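Local structure of fatty acid synthase 1, isoform A (Drosophila melanogaster, 6FN6) at residues E6-D18 against L71-F83. The protein is probably a multifunctional enzyme building long-chain saturated fatty acids from acetyl-CoA and malonyl-CoA with NADPH, this chain carrying its dehydratase, enoylreductase and ketoreductase region. Residues are numbered along the deposited sequence; the frame is centred on the assembly and turned at random.
Sequences ETIVEVDLSKEDD and LNKNAVVKFGINF
Leu13, Val11 and Phe79 bury more surface than any other residues where strand 7-12 runs antiparallel along strand 76-83. Backbone bonds at Thr7-Ile81, Val9-Phe79 and Val11-Val77 tie the strands; Val9 N meets Phe79 O at 2.6 Å, nearly straight at 173°, while Val77 N to Val11 O stretches to a weak 3.4 Å. Beta-branched Val11 suits the extended chain: chi1 of -59° puts CG1 anti to the carbonyl carbon and leaves CG2 between it and the backbone N, slanting across to Phe79 CE2, 3.6 Å away; its side chain lies alongside that of Val77. The flat Phe79 ring, with Val77 CG2 over one face near the rim, also meets Phe32 and, from helix 34-48, which the sheet of the N-terminal hotdog fold wraps, Tyr37 and Leu40. Beyond the strand, Leu13 reaches back: CD1 touches Leu71 CD1 at 3.7 Å, the two side chains roughly perpendicular, and Ala75 CB at 3.8 Å. A type I turn, Asp12 to Lys15, presents it, and Asp12 OD1 accepts Ser14 N at 3.1 Å, from above the carboxylate plane, as an Asx turn. With an alanine in place of Asp12, the Ser14 N-H would probably lose this acceptor and the turn setting Leu13 be less firmly held. On the other face, Glu10 and Lys78 lie side by side, Glu10 OE1 and Lys78 NZ, 4.1 Å apart, too far for a salt bridge. The pairing thus rests on backbone bonds and a mainly apolar face, charge probably adding only mild attraction.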
ATOM      1  N   GLU A   6       5.755  13.572  24.419  1.00 89.45           N
ATOM      2  CA  GLU A   6       6.859  12.765  23.912  1.00 88.11           C
ATOM      3  C   GLU A   6       8.039  12.782  24.881  1.00 86.75           C
ATOM      4  O   GLU A   6       8.171  13.693  25.700  1.00 90.09           O
ATOM      5  CB  GLU A   6       7.304  13.267  22.537  1.00 90.11           C
ATOM      6  CG  GLU A   6       7.911  14.663  22.547  1.00 95.92           C
ATOM      7  CD  GLU A   6       8.408  15.088  21.179  1.00 97.95           C
ATOM      8  OE1 GLU A   6       8.862  16.245  21.041  1.00100.03           O
ATOM      9  OE2 GLU A   6       8.347  14.267  20.239  1.00 97.90           O
ATOM     10  N   THR A   7       8.898  11.774  24.775  1.00 55.10           N
ATOM     11  CA  THR A   7      10.083  11.688  25.620  1.00 56.63           C
ATOM     12  C   THR A   7      11.292  12.301  24.918  1.00 54.70           C
ATOM     13  O   THR A   7      11.606  11.952  23.781  1.00 52.19           O
ATOM     14  CB  THR A   7      10.406  10.224  25.994  1.00 60.12           C
ATOM     15  OG1 THR A   7       9.264   9.618  26.612  1.00 61.33           O
ATOM     16  CG2 THR A   7      11.595  10.153  26.944  1.00 61.72           C
ATOM     17  N   ILE A   8      11.958  13.224  25.604  1.00 54.19           N
ATOM     18  CA  ILE A   8      13.151  13.861  25.070  1.00 53.48           C
ATOM     19  C   ILE A   8      14.388  13.170  25.628  1.00 53.02           C
ATOM     20  O   ILE A   8      14.527  13.008  26.839  1.00 54.64           O
ATOM     21  CB  ILE A   8      13.177  15.368  25.395  1.00 56.94           C
ATOM     22  CG1 ILE A   8      11.853  16.030  25.001  1.00 59.86           C
ATOM     23  CG2 ILE A   8      14.350  16.048  24.691  1.00 56.78           C
ATOM     24  CD1 ILE A   8      11.479  15.868  23.539  1.00 58.94           C
ATOM     25  N   VAL A   9      15.282  12.756  24.737  1.00 65.73           N
ATOM     26  CA  VAL A   9      16.543  12.157  25.146  1.00 65.75           C
ATOM     27  C   VAL A   9      17.676  12.969  24.537  1.00 65.65           C
ATOM     28  O   VAL A   9      17.740  13.154  23.321  1.00 62.16           O
ATOM     29  CB  VAL A   9      16.630  10.676  24.737  1.00 63.60           C
ATOM     30  CG1 VAL A   9      17.978  10.090  25.127  1.00 63.88           C
ATOM     31  CG2 VAL A   9      15.504   9.882  25.378  1.00 65.03           C
ATOM     32  N   GLU A  10      18.569  13.447  25.393  1.00 85.11           N
ATOM     33  CA  GLU A  10      19.677  14.282  24.960  1.00 86.64           C
ATOM     34  C   GLU A  10      20.981  13.503  25.077  1.00 86.62           C
ATOM     35  O   GLU A  10      21.270  12.922  26.123  1.00 88.18           O
ATOM     36  CB  GLU A  10      19.727  15.563  25.796  1.00 89.76           C
ATOM     37  CG  GLU A  10      20.626  16.653  25.241  1.00 90.53           C
ATOM     38  CD  GLU A  10      20.449  17.975  25.969  1.00 92.52           C
ATOM     39  OE1 GLU A  10      19.365  18.194  26.550  1.00 92.88           O
ATOM     40  OE2 GLU A  10      21.391  18.794  25.959  1.00 93.55           O
ATOM     41  N   VAL A  11      21.760  13.487  24.002  1.00 71.76           N
ATOM     42  CA  VAL A  11      23.074  12.857  24.029  1.00 74.94           C
ATOM     43  C   VAL A  11      24.145  13.894  23.716  1.00 72.63           C
ATOM     44  O   VAL A  11      24.034  14.655  22.754  1.00 71.94           O
ATOM     45  CB  VAL A  11      23.149  11.659  23.050  1.00 79.24           C
ATOM     46  CG1 VAL A  11      22.101  10.614  23.407  1.00 81.19           C
ATOM     47  CG2 VAL A  11      22.974  12.110  21.612  1.00 80.92           C
ATOM     48  N   ASP A  12      25.176  13.920  24.555  1.00 80.01           N
ATOM     49  CA  ASP A  12      26.272  14.872  24.425  1.00 76.98           C
ATOM     50  C   ASP A  12      27.609  14.140  24.419  1.00 75.16           C
ATOM     51  O   ASP A  12      27.992  13.520  25.410  1.00 77.27           O
ATOM     52  CB  ASP A  12      26.227  15.896  25.563  1.00 76.84           C
ATOM     53  CG  ASP A  12      27.331  16.934  25.461  1.00 77.41           C
ATOM     54  OD1 ASP A  12      27.945  17.049  24.380  1.00 76.63           O
ATOM     55  OD2 ASP A  12      27.583  17.637  26.460  1.00 79.65           O
ATOM     56  N   LEU A  13      28.319  14.214  23.298  1.00 57.92           N
ATOM     57  CA  LEU A  13      29.577  13.491  23.142  1.00 57.63           C
ATOM     58  C   LEU A  13      30.668  14.024  24.070  1.00 58.64           C
ATOM     59  O   LEU A  13      31.740  13.429  24.176  1.00 58.60           O
ATOM     60  CB  LEU A  13      30.057  13.559  21.691  1.00 61.49           C
ATOM     61  CG  LEU A  13      29.479  12.500  20.745  1.00 62.14           C
ATOM     62  CD1 LEU A  13      27.954  12.556  20.705  1.00 61.81           C
ATOM     63  CD2 LEU A  13      30.062  12.655  19.349  1.00 62.79           C
ATOM     64  N   SER A  14      30.400  15.138  24.742  1.00 79.29           N
ATOM     65  CA  SER A  14      31.335  15.669  25.726  1.00 83.02           C
ATOM     66  C   SER A  14      31.289  14.866  27.023  1.00 82.91           C
ATOM     67  O   SER A  14      32.230  14.901  27.814  1.00 84.05           O
ATOM     68  CB  SER A  14      31.033  17.140  26.016  1.00 87.77           C
ATOM     69  OG  SER A  14      31.274  17.945  24.875  1.00 90.25           O
ATOM     70  N   LYS A  15      30.194  14.143  27.236  1.00 80.54           N
ATOM     71  CA  LYS A  15      30.020  13.357  28.455  1.00 84.09           C
ATOM     72  C   LYS A  15      30.578  11.944  28.273  1.00 76.31           C
ATOM     73  O   LYS A  15      30.612  11.418  27.161  1.00 71.25           O
ATOM     74  CB  LYS A  15      28.544  13.299  28.851  1.00 91.22           C
ATOM     75  CG  LYS A  15      28.307  12.781  30.264  1.00101.15           C
ATOM     76  CD  LYS A  15      26.835  12.820  30.650  1.00108.94           C
ATOM     77  CE  LYS A  15      26.026  11.764  29.908  1.00112.45           C
ATOM     78  NZ  LYS A  15      24.562  11.964  30.054  1.00114.96           N
ATOM     79  N   GLU A  16      31.027  11.343  29.371  1.00 77.24           N
ATOM     80  CA  GLU A  16      31.682  10.037  29.328  1.00 77.77           C
ATOM     81  C   GLU A  16      30.778   8.938  28.773  1.00 72.46           C
ATOM     82  O   GLU A  16      31.241   8.053  28.054  1.00 66.48           O
ATOM     83  CB  GLU A  16      32.168   9.641  30.725  1.00 85.11           C
ATOM     84  CG  GLU A  16      31.069   9.549  31.775  1.00 91.84           C
ATOM     85  CD  GLU A  16      31.615   9.316  33.173  1.00 99.67           C
ATOM     86  OE1 GLU A  16      32.852   9.221  33.322  1.00102.76           O
ATOM     87  OE2 GLU A  16      30.806   9.228  34.121  1.00102.05           O
ATOM     88  N   ASP A  17      29.492   8.995  29.104  1.00 66.25           N
ATOM     89  CA  ASP A  17      28.567   7.923  28.751  1.00 67.50           C
ATOM     90  C   ASP A  17      28.285   7.874  27.249  1.00 59.79           C
ATOM     91  O   ASP A  17      28.042   6.800  26.698  1.00 55.21           O
ATOM     92  CB  ASP A  17      27.252   8.081  29.521  1.00 76.38           C
ATOM     93  CG  ASP A  17      27.413   7.828  31.010  1.00 86.19           C
ATOM     94  OD1 ASP A  17      27.709   6.675  31.389  1.00 88.25           O
ATOM     95  OD2 ASP A  17      27.241   8.779  31.800  1.00 90.83           O
ATOM     96  N   ASP A  18      28.307   9.031  26.591  1.00 54.72           N
ATOM     97  CA  ASP A  18      27.984   9.107  25.167  1.00 53.04           C
ATOM     98  C   ASP A  18      29.230   9.280  24.299  1.00 53.51           C
ATOM     99  O   ASP A  18      29.139   9.307  23.071  1.00 46.36           O
ATOM    100  CB  ASP A  18      27.006  10.256  24.910  1.00 54.51           C
ATOM    101  CG  ASP A  18      25.684  10.061  25.624  1.00 55.43           C
ATOM    102  OD1 ASP A  18      25.212   8.906  25.691  1.00 54.26           O
ATOM    103  OD2 ASP A  18      25.120  11.059  26.122  1.00 57.10           O
ATOM    104  N   LEU A  71      26.747  14.229  13.845  1.00 49.57           N
ATOM    105  CA  LEU A  71      27.093  14.892  15.095  1.00 57.31           C
ATOM    106  C   LEU A  71      28.448  15.574  14.954  1.00 65.64           C
ATOM    107  O   LEU A  71      29.332  15.075  14.259  1.00 61.16           O
ATOM    108  CB  LEU A  71      27.125  13.888  16.251  1.00 59.08           C
ATOM    109  CG  LEU A  71      25.996  12.854  16.303  1.00 58.92           C
ATOM    110  CD1 LEU A  71      26.194  11.910  17.481  1.00 58.34           C
ATOM    111  CD2 LEU A  71      24.628  13.524  16.377  1.00 59.98           C
ATOM    112  N   ASN A  72      28.600  16.719  15.613  1.00 86.73           N
ATOM    113  CA  ASN A  72      29.872  17.437  15.641  1.00 98.01           C
ATOM    114  C   ASN A  72      30.717  16.981  16.829  1.00 97.67           C
ATOM    115  O   ASN A  72      30.482  15.912  17.390  1.00 90.05           O
ATOM    116  CB  ASN A  72      29.627  18.945  15.697  1.00108.80           C
ATOM    117  CG  ASN A  72      28.824  19.449  14.512  1.00115.24           C
ATOM    118  OD1 ASN A  72      27.775  20.074  14.677  1.00116.37           O
ATOM    119  ND2 ASN A  72      29.312  19.176  13.306  1.00117.46           N
ATOM    120  N   LYS A  73      31.720  17.775  17.196  1.00130.14           N
ATOM    121  CA  LYS A  73      32.544  17.452  18.357  1.00134.88           C
ATOM    122  C   LYS A  73      31.785  17.738  19.649  1.00139.89           C
ATOM    123  O   LYS A  73      31.646  16.861  20.501  1.00138.73           O
ATOM    124  CB  LYS A  73      33.847  18.252  18.331  1.00136.14           C
ATOM    125  CG  LYS A  73      34.746  18.002  19.531  1.00134.65           C
ATOM    126  CD  LYS A  73      36.161  18.499  19.283  1.00134.31           C
ATOM    127  CE  LYS A  73      37.081  18.154  20.441  1.00133.92           C
ATOM    128  NZ  LYS A  73      38.483  18.583  20.191  1.00135.34           N
ATOM    129  N   ASN A  74      31.295  18.967  19.789  1.00151.63           N
ATOM    130  CA  ASN A  74      30.476  19.332  20.940  1.00152.83           C
ATOM    131  C   ASN A  74      29.227  18.455  20.946  1.00149.50           C
ATOM    132  O   ASN A  74      28.901  17.828  21.955  1.00150.42           O
ATOM    133  CB  ASN A  74      30.120  20.825  20.915  1.00152.96           C
ATOM    134  CG  ASN A  74      29.536  21.272  19.586  1.00149.55           C
ATOM    135  OD1 ASN A  74      30.112  21.025  18.527  1.00147.97           O
ATOM    136  ND2 ASN A  74      28.396  21.953  19.641  1.00149.28           N
ATOM    137  N   ALA A  75      28.544  18.415  19.806  1.00157.03           N
ATOM    138  CA  ALA A  75      27.435  17.491  19.580  1.00152.55           C
ATOM    139  C   ALA A  75      26.418  17.436  20.714  1.00150.43           C
ATOM    140  O   ALA A  75      26.308  16.420  21.401  1.00151.77           O
ATOM    141  CB  ALA A  75      27.974  16.098  19.324  1.00150.68           C
ATOM    142  N   VAL A  76      25.678  18.521  20.916  1.00 96.05           N
ATOM    143  CA  VAL A  76      24.503  18.465  21.772  1.00 93.57           C
ATOM    144  C   VAL A  76      23.289  18.298  20.855  1.00 89.53           C
ATOM    145  O   VAL A  76      22.910  19.210  20.119  1.00 94.24           O
ATOM    146  CB  VAL A  76      24.402  19.708  22.702  1.00 97.21           C
ATOM    147  CG1 VAL A  76      24.181  21.004  21.914  1.00 99.88           C
ATOM    148  CG2 VAL A  76      23.298  19.505  23.733  1.00 98.63           C
ATOM    149  N   VAL A  77      22.713  17.100  20.877  1.00 74.02           N
ATOM    150  CA  VAL A  77      21.605  16.761  19.991  1.00 64.29           C
ATOM    151  C   VAL A  77      20.466  16.167  20.808  1.00 59.49           C
ATOM    152  O   VAL A  77      20.690  15.364  21.714  1.00 56.84           O
ATOM    153  CB  VAL A  77      22.057  15.792  18.880  1.00 58.41           C
ATOM    154  CG1 VAL A  77      22.705  14.560  19.481  1.00 54.27           C
ATOM    155  CG2 VAL A  77      20.882  15.398  17.994  1.00 56.01           C
ATOM    156  N   LYS A  78      19.243  16.564  20.472  1.00 64.98           N
ATOM    157  CA  LYS A  78      18.068  16.139  21.218  1.00 61.25           C
ATOM    158  C   LYS A  78      17.197  15.191  20.398  1.00 54.17           C
ATOM    159  O   LYS A  78      16.775  15.529  19.292  1.00 47.99           O
ATOM    160  CB  LYS A  78      17.262  17.369  21.641  1.00 66.06           C
ATOM    161  CG  LYS A  78      18.054  18.324  22.526  1.00 69.63           C
ATOM    162  CD  LYS A  78      17.190  19.391  23.175  1.00 73.69           C
ATOM    163  CE  LYS A  78      18.025  20.258  24.111  1.00 78.62           C
ATOM    164  NZ  LYS A  78      17.222  21.286  24.828  1.00 83.60           N
ATOM    165  N   PHE A  79      16.931  14.008  20.944  1.00 64.18           N
ATOM    166  CA  PHE A  79      16.047  13.048  20.288  1.00 61.26           C
ATOM    167  C   PHE A  79      14.683  13.017  20.974  1.00 64.08           C
ATOM    168  O   PHE A  79      14.594  12.898  22.196  1.00 66.60           O
ATOM    169  CB  PHE A  79      16.658  11.642  20.292  1.00 58.06           C
ATOM    170  CG  PHE A  79      17.940  11.526  19.512  1.00 59.31           C
ATOM    171  CD1 PHE A  79      17.946  11.662  18.133  1.00 58.56           C
ATOM    172  CD2 PHE A  79      19.136  11.260  20.158  1.00 59.77           C
ATOM    173  CE1 PHE A  79      19.126  11.546  17.414  1.00 56.03           C
ATOM    174  CE2 PHE A  79      20.316  11.144  19.445  1.00 58.30           C
ATOM    175  CZ  PHE A  79      20.310  11.287  18.071  1.00 56.67           C
ATOM    176  N   GLY A  80      13.625  13.135  20.176  1.00 46.61           N
ATOM    177  CA  GLY A  80      12.259  13.047  20.668  1.00 47.73           C
ATOM    178  C   GLY A  80      11.598  11.733  20.294  1.00 46.45           C
ATOM    179  O   GLY A  80      11.556  11.375  19.119  1.00 45.01           O
ATOM    180  N   ILE A  81      11.089  11.011  21.290  1.00 49.80           N
ATOM    181  CA  ILE A  81      10.493   9.696  21.063  1.00 48.94           C
ATOM    182  C   ILE A  81       9.022   9.700  21.475  1.00 51.53           C
ATOM    183  O   ILE A  81       8.657  10.301  22.484  1.00 52.48           O
ATOM    184  CB  ILE A  81      11.260   8.596  21.822  1.00 78.39           C
ATOM    185  CG1 ILE A  81      12.770   8.803  21.661  1.00 72.88           C
ATOM    186  CG2 ILE A  81      10.836   7.222  21.319  1.00 47.47           C
ATOM    187  CD1 ILE A  81      13.631   7.725  22.298  1.00 68.91           C
ATOM    188  N   ASN A  82       8.187   9.015  20.695  1.00 59.10           N
ATOM    189  CA  ASN A  82       6.753   8.932  20.974  1.00 64.26           C
ATOM    190  C   ASN A  82       6.205   7.543  20.643  1.00 58.44           C
ATOM    191  O   ASN A  82       6.642   6.909  19.685  1.00 51.53           O
ATOM    192  CB  ASN A  82       5.992   9.996  20.179  1.00 69.10           C
ATOM    193  CG  ASN A  82       4.649  10.335  20.793  1.00 73.11           C
ATOM    194  OD1 ASN A  82       4.044   9.515  21.485  1.00 73.27           O
ATOM    195  ND2 ASN A  82       4.172  11.549  20.543  1.00 74.92           N
ATOM    196  N   PHE A  83       5.242   7.080  21.439  1.00 50.25           N
ATOM    197  CA  PHE A  83       4.672   5.744  21.266  1.00 50.27           C
ATOM    198  C   PHE A  83       3.144   5.776  21.226  1.00 52.14           C
ATOM    199  O   PHE A  83       2.512   6.526  21.971  1.00 54.03           O
ATOM    200  CB  PHE A  83       5.129   4.823  22.400  1.00 50.89           C
ATOM    201  CG  PHE A  83       6.605   4.554  22.413  1.00 49.20           C
ATOM    202  CD1 PHE A  83       7.468   5.409  23.078  1.00 49.34           C
ATOM    203  CD2 PHE A  83       7.129   3.442  21.779  1.00 47.69           C
ATOM    204  CE1 PHE A  83       8.828   5.167  23.099  1.00 48.00           C
ATOM    205  CE2 PHE A  83       8.490   3.194  21.797  1.00 46.29           C
ATOM    206  CZ  PHE A  83       9.339   4.058  22.459  1.00 46.45           C
TER